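PDB 1VB5: translation initiation factor eIF-2B from Pyrococcus horikoshii, which probably catalyses the exchange of GDP for GTP on initiation factor 2 in archaeal translation initiation. Local coordinates for residues B[116-120]-B[121-125]; B[150-153]-B[154-158]; B[225-229]-B[230-234]; B[261-265]-B[266-270]. All coordinates share one frame; numbering follows the deposited sequence.

Interaction 1: residues B[116-120]-B[121-125]; sequences HSFSS and TVLEI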
# COMPACT_ATOMS: atom_id res chain seq x y z
N HIS B 116 -3.75 -7.32 7.41
CA HIS B 116 -3.86 -5.92 7.03
C HIS B 116 -4.99 -5.28 7.83
O HIS B 116 -5.99 -5.93 8.12
CB HIS B 116 -4.12 -5.83 5.52
CG HIS B 116 -4.38 -4.44 5.01
ND1 HIS B 116 -3.50 -3.40 5.21
CD2 HIS B 116 -5.41 -3.94 4.29
CE1 HIS B 116 -3.98 -2.31 4.64
NE2 HIS B 116 -5.14 -2.61 4.08
N SER B 117 -4.81 -4.01 8.20
CA SER B 117 -5.80 -3.26 8.97
C SER B 117 -6.07 -3.90 10.34
O SER B 117 -5.29 -4.72 10.82
CB SER B 117 -7.10 -3.15 8.17
OG SER B 117 -7.99 -2.23 8.78
N PHE B 118 -7.18 -3.52 10.96
CA PHE B 118 -7.55 -4.05 12.27
C PHE B 118 -8.90 -4.75 12.25
O PHE B 118 -9.89 -4.22 11.74
CB PHE B 118 -7.60 -2.94 13.33
CG PHE B 118 -8.06 -3.43 14.69
CD1 PHE B 118 -7.23 -4.21 15.48
CD2 PHE B 118 -9.35 -3.14 15.15
CE1 PHE B 118 -7.67 -4.71 16.71
CE2 PHE B 118 -9.80 -3.64 16.38
CZ PHE B 118 -8.96 -4.43 17.16
N SER B 119 -8.93 -5.96 12.81
CA SER B 119 -10.14 -6.76 12.89
C SER B 119 -10.14 -7.47 14.24
O SER B 119 -9.26 -8.29 14.50
CB SER B 119 -10.16 -7.80 11.77
OG SER B 119 -11.10 -8.82 12.05
N SER B 120 -11.11 -7.15 15.10
CA SER B 120 -11.17 -7.78 16.41
C SER B 120 -11.31 -9.30 16.27
O SER B 120 -10.85 -10.05 17.13
CB SER B 120 -12.34 -7.21 17.23
OG SER B 120 -13.52 -7.13 16.46
N THR B 121 -11.91 -9.74 15.18
CA THR B 121 -12.09 -11.17 14.93
C THR B 121 -10.75 -11.83 14.63
O THR B 121 -10.43 -12.88 15.19
CB THR B 121 -13.07 -11.40 13.76
OG1 THR B 121 -14.36 -10.89 14.12
CG2 THR B 121 -13.19 -12.87 13.43
N VAL B 122 -9.96 -11.22 13.75
CA VAL B 122 -8.66 -11.78 13.42
C VAL B 122 -7.79 -11.77 14.68
O VAL B 122 -7.03 -12.70 14.92
CB VAL B 122 -7.96 -10.97 12.30
CG1 VAL B 122 -6.53 -11.48 12.10
CG2 VAL B 122 -8.74 -11.11 11.00
N LEU B 123 -7.93 -10.72 15.47
CA LEU B 123 -7.17 -10.60 16.72
C LEU B 123 -7.50 -11.74 17.69
O LEU B 123 -6.61 -12.32 18.31
CB LEU B 123 -7.45 -9.24 17.38
CG LEU B 123 -6.86 -9.03 18.78
CD1 LEU B 123 -5.35 -9.24 18.74
CD2 LEU B 123 -7.20 -7.63 19.28
N GLU B 124 -8.78 -12.08 17.82
CA GLU B 124 -9.16 -13.16 18.72
C GLU B 124 -8.72 -14.51 18.18
O GLU B 124 -8.45 -15.44 18.96
CB GLU B 124 -10.66 -13.16 18.99
CG GLU B 124 -11.09 -12.05 19.94
CD GLU B 124 -10.20 -11.95 21.18
OE1 GLU B 124 -10.01 -12.99 21.86
OE2 GLU B 124 -9.69 -10.85 21.47
N ILE B 125 -8.63 -14.63 16.86
CA ILE B 125 -8.16 -15.88 16.26
C ILE B 125 -6.71 -16.05 16.67
O ILE B 125 -6.28 -17.12 17.10
CB ILE B 125 -8.22 -15.83 14.71
CG1 ILE B 125 -9.68 -15.86 14.23
CG2 ILE B 125 -7.44 -17.01 14.12
CD1 ILE B 125 -9.83 -15.81 12.71
O HOH W 1 -11.25 -8.88 20.16
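A chi1 of 163° turns the Ser119 hydroxyl away from its own amide nitrogen and under the first turn of helix 120-131, where OG faces the N-H of Val122. Phe118 adopts a similar chi1, 176°, and its ring reaches forward so that Leu123 meets it at the edge, near the ring plane, with CE1 3.9 Å from Leu123 CD2.

Ser119 is the N-cap residue, and its hydroxyl makes the capping bond. Val122 N lies 3.2 Å from Ser119 OG, and at an N-H...O angle of 167° the bond is almost straight. The same residue serves the helix twice, because its carbonyl O takes the N-H of Leu123 at 2.9 Å, while its hydroxyl also packs against the CG2 methyl of Val122, 3.5 Å away. One residue on, Ser120 O accepts from Glu124 N at 3.0 Å. Glu124 bends at chi2, which folds its carboxylate back to the helix start; a water there donates to Glu124 OE2 (2.8 Å) and, over a longer distance, to Ser120 O (3.3 Å). OE2 also forms a salt bridge with Arg127. The hydroxyl of Thr121 is held by Glu219, and Leu99 of helix 78-106 packs against the Thr121 side chain.

This is the strand-to-helix turn of a Rossmann-like alternating fold, following strand 111-115. Chemically, the hydroxyl of Ser119 satisfies the amide of Val122, one of those a helix start leaves without a carbonyl partner, while the carbonyls of Ser119 and Ser120 begin the regular i to i+4 ladder; the carboxylate of Glu124, near this end, would probably be favoured by the helix dipole.

Interaction 2: residues B[150-153]-B[154-158]; sequences LHLA and RELEF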
# COMPACT_ATOMS: atom_id res chain seq x y z
N LEU B 150 -1.66 -0.02 13.97
CA LEU B 150 -0.83 0.16 15.15
C LEU B 150 -1.65 -0.25 16.37
O LEU B 150 -1.10 -0.68 17.37
CB LEU B 150 -0.35 1.61 15.27
CG LEU B 150 0.61 2.03 14.15
CD1 LEU B 150 0.99 3.50 14.30
CD2 LEU B 150 1.86 1.14 14.19
N HIS B 151 -2.97 -0.11 16.28
CA HIS B 151 -3.82 -0.53 17.39
C HIS B 151 -3.68 -2.06 17.52
O HIS B 151 -3.61 -2.58 18.63
CB HIS B 151 -5.28 -0.15 17.11
CG HIS B 151 -6.24 -0.70 18.12
ND1 HIS B 151 -6.06 -0.55 19.48
CD2 HIS B 151 -7.38 -1.41 17.97
CE1 HIS B 151 -7.06 -1.14 20.12
NE2 HIS B 151 -7.87 -1.67 19.23
N LEU B 152 -3.61 -2.76 16.39
CA LEU B 152 -3.45 -4.21 16.40
C LEU B 152 -2.12 -4.55 17.07
O LEU B 152 -2.04 -5.47 17.89
CB LEU B 152 -3.44 -4.76 14.97
CG LEU B 152 -3.78 -6.24 14.70
CD1 LEU B 152 -2.95 -6.72 13.51
CD2 LEU B 152 -3.52 -7.11 15.90
N ALA B 153 -1.07 -3.81 16.72
CA ALA B 153 0.26 -4.03 17.28
C ALA B 153 0.26 -3.85 18.81
O ALA B 153 0.91 -4.62 19.52
CB ALA B 153 1.27 -3.08 16.63
N ARG B 154 -0.44 -2.84 19.30
CA ARG B 154 -0.53 -2.59 20.74
C ARG B 154 -1.18 -3.79 21.43
O ARG B 154 -0.77 -4.20 22.51
CB ARG B 154 -1.38 -1.34 21.04
CG ARG B 154 -0.65 0.02 21.00
CD ARG B 154 -0.12 0.34 19.62
NE ARG B 154 -0.25 1.75 19.23
CZ ARG B 154 -1.41 2.41 19.17
NH1 ARG B 154 -2.56 1.81 19.49
NH2 ARG B 154 -1.42 3.67 18.76
N GLU B 155 -2.22 -4.34 20.80
CA GLU B 155 -2.93 -5.48 21.36
C GLU B 155 -2.11 -6.75 21.35
O GLU B 155 -2.16 -7.54 22.30
CB GLU B 155 -4.25 -5.70 20.62
CG GLU B 155 -5.23 -4.55 20.74
CD GLU B 155 -5.76 -4.36 22.16
OE1 GLU B 155 -6.37 -3.31 22.44
OE2 GLU B 155 -5.56 -5.26 23.00
N LEU B 156 -1.35 -6.97 20.27
CA LEU B 156 -0.52 -8.16 20.16
C LEU B 156 0.61 -8.09 21.18
O LEU B 156 1.04 -9.11 21.72
CB LEU B 156 0.07 -8.28 18.74
CG LEU B 156 -0.90 -8.65 17.62
CD1 LEU B 156 -0.17 -8.66 16.28
CD2 LEU B 156 -1.51 -10.02 17.89
N GLU B 157 1.08 -6.88 21.44
CA GLU B 157 2.14 -6.67 22.41
C GLU B 157 1.58 -7.00 23.80
O GLU B 157 2.24 -7.65 24.61
CB GLU B 157 2.61 -5.22 22.36
CG GLU B 157 3.85 -4.93 23.17
CD GLU B 157 4.36 -3.52 22.93
OE1 GLU B 157 3.62 -2.56 23.24
OE2 GLU B 157 5.50 -3.37 22.42
N PHE B 158 0.35 -6.56 24.06
CA PHE B 158 -0.30 -6.82 25.34
C PHE B 158 -0.36 -8.33 25.58
O PHE B 158 -0.13 -8.81 26.69
CB PHE B 158 -1.72 -6.25 25.32
CG PHE B 158 -2.50 -6.47 26.60
CD1 PHE B 158 -2.39 -5.58 27.67
CD2 PHE B 158 -3.35 -7.56 26.73
CE1 PHE B 158 -3.12 -5.77 28.84
CE2 PHE B 158 -4.09 -7.77 27.91
CZ PHE B 158 -3.97 -6.86 28.96
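His151 and Glu155 sit one turn apart on helix 148-158, the crossover helix of the beta-alpha-beta unit between strands 136-141 and 163-166. His151 has CG anti to its N (chi1 173°), which lays the imidazole along the helix surface toward the next turn. Glu155 has CG anti to its carbonyl carbon, which sets the CG methylene over one ring face: CG is 4.2 Å from the centroid of the His151 ring and 24° off the ring normal, a CH-pi contact. The bend at chi2 then turns the carboxylate almost perpendicular to the ring, at 85°, with OE1 3.3 Å from His151 CE1. Its other oxygen, OE2, is taken by a salt bridge to Arg127, while Lys19 is hydrogen-bonded to His151 NE2. With an alanine here, the methylene of Glu155 would probably lose its ring face and Lys19 its imidazole partner.

The backbone beneath is regular, with Glu155 N 3.1 Å from His151 O. On the buried side, Leu152 and Leu156 cover strand 136-141 through Leu140, and both also touch Leu123 of helix 120-131. Leu152 is twisted off a staggered chi2, and its CD2 is pressed tightly onto Leu156, 3.5 Å from CG and 3.7 Å from CD1.

Interaction 3: residues B[225-229]-B[230-234]; sequences PTLKS and GDVML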
# COMPACT_ATOMS: atom_id res chain seq x y z
N PRO B 225 -27.08 -10.56 2.29
CA PRO B 225 -27.95 -11.44 1.50
C PRO B 225 -28.37 -11.05 0.09
O PRO B 225 -28.78 -11.91 -0.68
CB PRO B 225 -29.16 -11.61 2.42
CG PRO B 225 -29.28 -10.25 3.03
CD PRO B 225 -27.83 -9.93 3.39
N THR B 226 -28.26 -9.77 -0.26
CA THR B 226 -28.70 -9.35 -1.58
C THR B 226 -27.74 -8.50 -2.41
O THR B 226 -27.85 -8.45 -3.63
CB THR B 226 -30.01 -8.56 -1.47
OG1 THR B 226 -29.77 -7.36 -0.71
CG2 THR B 226 -31.07 -9.38 -0.75
N LEU B 227 -26.81 -7.82 -1.75
CA LEU B 227 -25.87 -6.94 -2.44
C LEU B 227 -24.76 -7.68 -3.18
O LEU B 227 -24.03 -8.48 -2.59
CB LEU B 227 -25.27 -5.95 -1.43
CG LEU B 227 -24.52 -4.72 -1.93
CD1 LEU B 227 -25.43 -3.85 -2.79
CD2 LEU B 227 -24.02 -3.95 -0.73
N LYS B 228 -24.64 -7.41 -4.48
CA LYS B 228 -23.61 -8.02 -5.32
C LYS B 228 -22.39 -7.10 -5.37
O LYS B 228 -22.50 -5.90 -5.16
CB LYS B 228 -24.14 -8.25 -6.75
CG LYS B 228 -25.18 -9.36 -6.89
CD LYS B 228 -24.56 -10.74 -6.66
CE LYS B 228 -25.49 -11.88 -7.10
NZ LYS B 228 -24.88 -13.24 -6.91
N SER B 229 -21.22 -7.68 -5.65
CA SER B 229 -19.97 -6.92 -5.71
C SER B 229 -20.05 -5.63 -6.53
O SER B 229 -19.62 -4.57 -6.07
CB SER B 229 -18.85 -7.80 -6.26
OG SER B 229 -19.22 -8.35 -7.52
N GLY B 230 -20.61 -5.73 -7.73
CA GLY B 230 -20.71 -4.57 -8.59
C GLY B 230 -21.57 -3.42 -8.08
O GLY B 230 -21.49 -2.31 -8.61
N ASP B 231 -22.37 -3.66 -7.05
CA ASP B 231 -23.24 -2.61 -6.53
C ASP B 231 -22.82 -2.07 -5.16
O ASP B 231 -23.47 -1.19 -4.60
CB ASP B 231 -24.68 -3.10 -6.47
CG ASP B 231 -25.22 -3.49 -7.83
OD1 ASP B 231 -25.19 -2.63 -8.74
OD2 ASP B 231 -25.68 -4.64 -8.00
N VAL B 232 -21.71 -2.59 -4.64
CA VAL B 232 -21.23 -2.16 -3.33
C VAL B 232 -20.83 -0.68 -3.28
O VAL B 232 -20.26 -0.15 -4.23
CB VAL B 232 -20.02 -3.01 -2.89
CG1 VAL B 232 -19.42 -2.45 -1.60
CG2 VAL B 232 -20.45 -4.45 -2.70
N MET B 233 -21.15 -0.04 -2.15
CA MET B 233 -20.81 1.36 -1.92
C MET B 233 -19.56 1.39 -1.04
O MET B 233 -19.58 0.85 0.07
CB MET B 233 -21.94 2.09 -1.18
CG MET B 233 -23.19 2.37 -2.00
SD MET B 233 -24.53 3.04 -0.96
CE MET B 233 -24.03 4.77 -0.80
N LEU B 234 -18.48 1.99 -1.53
CA LEU B 234 -17.24 2.08 -0.75
C LEU B 234 -17.15 3.46 -0.11
O LEU B 234 -16.95 4.47 -0.80
CB LEU B 234 -16.04 1.82 -1.66
CG LEU B 234 -16.06 0.49 -2.42
CD1 LEU B 234 -14.86 0.40 -3.36
CD2 LEU B 234 -16.06 -0.67 -1.43
O HOH W 2 -26.75 -5.92 -5.93
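Leu227 packs against Asp231 and Val232 around a short 3-10 turn in the loop between strands 214-217 and 240-241. Two backbone bonds define the turn: Asp231 N lies 2.9 Å from Lys228 O, and Val232 N 3.2 Å from Ser229 O. In both, the donor stands well above the carbonyl plane, by 48° and 61°, consistent with the tight i to i+3 winding.

Leu227 lies across the mouth of this turn. With chi1 at -166° its branch extends forward, CD1 resting 3.8 Å from Asp231 CB and CD2 4.1 Å from Val232 CG2; the Leu227 and Val232 side chains meet at about a right angle. An alanine at this position would probably leave the CB of Asp231 and the CG2 methyl of Val232 without their apolar cover, opening a gap beside the turn.

The next shell fixes the ends. Ser229 OG is hydrogen-bonded to Asp191, the backbone of Leu227 pairs with that of Lys190, and Val232 packs on Thr189, so the neighbouring loop before strand 194-197 holds the turn from outside. Further along, Leu234 touches Leu173 of the second subunit, which puts the end of this surface loop at the dimer contact. Across the exposed side a water bridges the two segments: it accepts from Lys228 N at 3.0 Å and donates to Asp231 OD2 at 2.7 Å.

Interaction 4: residues B[261-265]-B[266-270]; sequences GIITE and LGIVI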
# COMPACT_ATOMS: atom_id res chain seq x y z
N GLY B 261 -10.63 -19.59 1.72
CA GLY B 261 -11.87 -19.85 2.41
C GLY B 261 -12.25 -18.71 3.33
O GLY B 261 -11.44 -17.83 3.62
N ILE B 262 -13.51 -18.71 3.77
CA ILE B 262 -14.02 -17.70 4.68
C ILE B 262 -14.31 -18.41 6.00
O ILE B 262 -15.13 -19.35 6.05
CB ILE B 262 -15.31 -17.06 4.14
CG1 ILE B 262 -15.03 -16.46 2.76
CG2 ILE B 262 -15.81 -15.99 5.11
CD1 ILE B 262 -16.23 -15.95 2.01
N ILE B 263 -13.62 -17.99 7.05
CA ILE B 263 -13.77 -18.60 8.37
C ILE B 263 -14.99 -18.03 9.07
O ILE B 263 -15.03 -16.85 9.40
CB ILE B 263 -12.52 -18.33 9.24
CG1 ILE B 263 -11.26 -18.70 8.45
CG2 ILE B 263 -12.59 -19.15 10.52
CD1 ILE B 263 -9.97 -18.30 9.12
N THR B 264 -16.01 -18.86 9.27
CA THR B 264 -17.23 -18.41 9.94
C THR B 264 -17.40 -19.19 11.24
O THR B 264 -16.68 -20.16 11.49
CB THR B 264 -18.48 -18.65 9.08
OG1 THR B 264 -18.78 -20.05 9.06
CG2 THR B 264 -18.27 -18.15 7.65
N GLU B 265 -18.37 -18.78 12.05
CA GLU B 265 -18.62 -19.45 13.31
C GLU B 265 -19.24 -20.83 13.06
O GLU B 265 -19.33 -21.64 13.97
CB GLU B 265 -19.55 -18.61 14.21
CG GLU B 265 -20.99 -18.51 13.73
CD GLU B 265 -21.21 -17.41 12.70
OE1 GLU B 265 -20.24 -17.03 12.00
OE2 GLU B 265 -22.36 -16.95 12.58
N LEU B 266 -19.65 -21.07 11.81
CA LEU B 266 -20.25 -22.35 11.42
C LEU B 266 -19.24 -23.23 10.70
O LEU B 266 -19.56 -24.33 10.27
CB LEU B 266 -21.45 -22.12 10.49
CG LEU B 266 -22.59 -21.24 11.02
CD1 LEU B 266 -23.62 -21.00 9.91
CD2 LEU B 266 -23.23 -21.92 12.22
N GLY B 267 -18.01 -22.74 10.56
CA GLY B 267 -16.98 -23.50 9.88
C GLY B 267 -16.42 -22.70 8.71
O GLY B 267 -16.89 -21.61 8.40
N ILE B 268 -15.40 -23.25 8.06
CA ILE B 268 -14.78 -22.57 6.93
C ILE B 268 -15.55 -22.86 5.65
O ILE B 268 -15.66 -24.00 5.21
CB ILE B 268 -13.31 -23.02 6.78
CG1 ILE B 268 -12.56 -22.75 8.09
CG2 ILE B 268 -12.67 -22.28 5.60
CD1 ILE B 268 -11.10 -23.17 8.10
N VAL B 269 -16.10 -21.80 5.06
CA VAL B 269 -16.88 -21.89 3.83
C VAL B 269 -16.01 -21.55 2.60
O VAL B 269 -15.08 -20.74 2.68
CB VAL B 269 -18.08 -20.91 3.90
CG1 VAL B 269 -17.63 -19.56 4.40
CG2 VAL B 269 -18.70 -20.72 2.55
N ILE B 270 -16.32 -22.17 1.46
CA ILE B 270 -15.59 -21.95 0.22
C ILE B 270 -16.40 -21.06 -0.74
O ILE B 270 -17.43 -21.48 -1.27
CB ILE B 270 -15.31 -23.27 -0.50
CG1 ILE B 270 -14.57 -24.23 0.44
CG2 ILE B 270 -14.48 -23.00 -1.76
CD1 ILE B 270 -14.25 -25.58 -0.18
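A tight beta hairpin joins strand 261-264 to the antiparallel strand 267-269 through a type I turn from Thr264 to Gly267, with Glu265 and Leu266 at its corners. The register rests on Ile262 and Val269, a hydrogen-bonded pair in which Ile262 N to Val269 O and Val269 N to Ile262 O are each 2.8 Å; the first is nearly straight, at 171°. Their side chains run side by side, and the packing is tight, Ile262 CB lying 3.4 Å from Val269 CG1. The next pair, Ile263 and Ile268, is non-hydrogen-bonded, with its side chains on the sheet face opposite that of Ile262 and Val269. Ile263 there meets Leu99 and Leu106 of helix 78-106.

Thr264 does most at the turn. Its chi1 of 73° puts OG1 in the crowded position between N and the carbonyl carbon, over the turn. The hydroxyl accepts from Leu266 N at 3.1 Å, an ST turn, and donates to a lone pair of Gly267 O at 2.5 Å, a length short enough to be taken with caution. Gly267 O also accepts from Thr264 N (3.0 Å). At Gly267 phi is 123°, where a CB would jam against the preceding carbonyl O. Glu265 is held from outside, its OE1 accepting from Thr220 N.

Strand 261-264 also pairs in parallel with 214-217, so this is a two-residue-loop hairpin ending the mixed sheet of a Rossmann-like domain with an antiparallel edge strand.

From the N terminus the four contacts follow in series, and none nests in or crosses another; each is local: a helix start, a helix turn, a 3-10 turn and a hairpin. Interaction 1 starts the helix after strand 111-115, and interaction 2 lies on the crossover helix after strand 136-141. These two touch: Phe118 CZ is 3.5 Å from His151 CD2, and Leu123 CD2 3.8 Å from Glu155 CB, which joins neighbouring helices over the sheet. Interaction 3 stands apart in a surface loop, its centre about 32 Å from that of interaction 2, across the chain's centre. Interaction 4 ends the sheet; it does not touch interaction 1, but Thr121 and Ile263 both pack on Leu99 of helix 78-106.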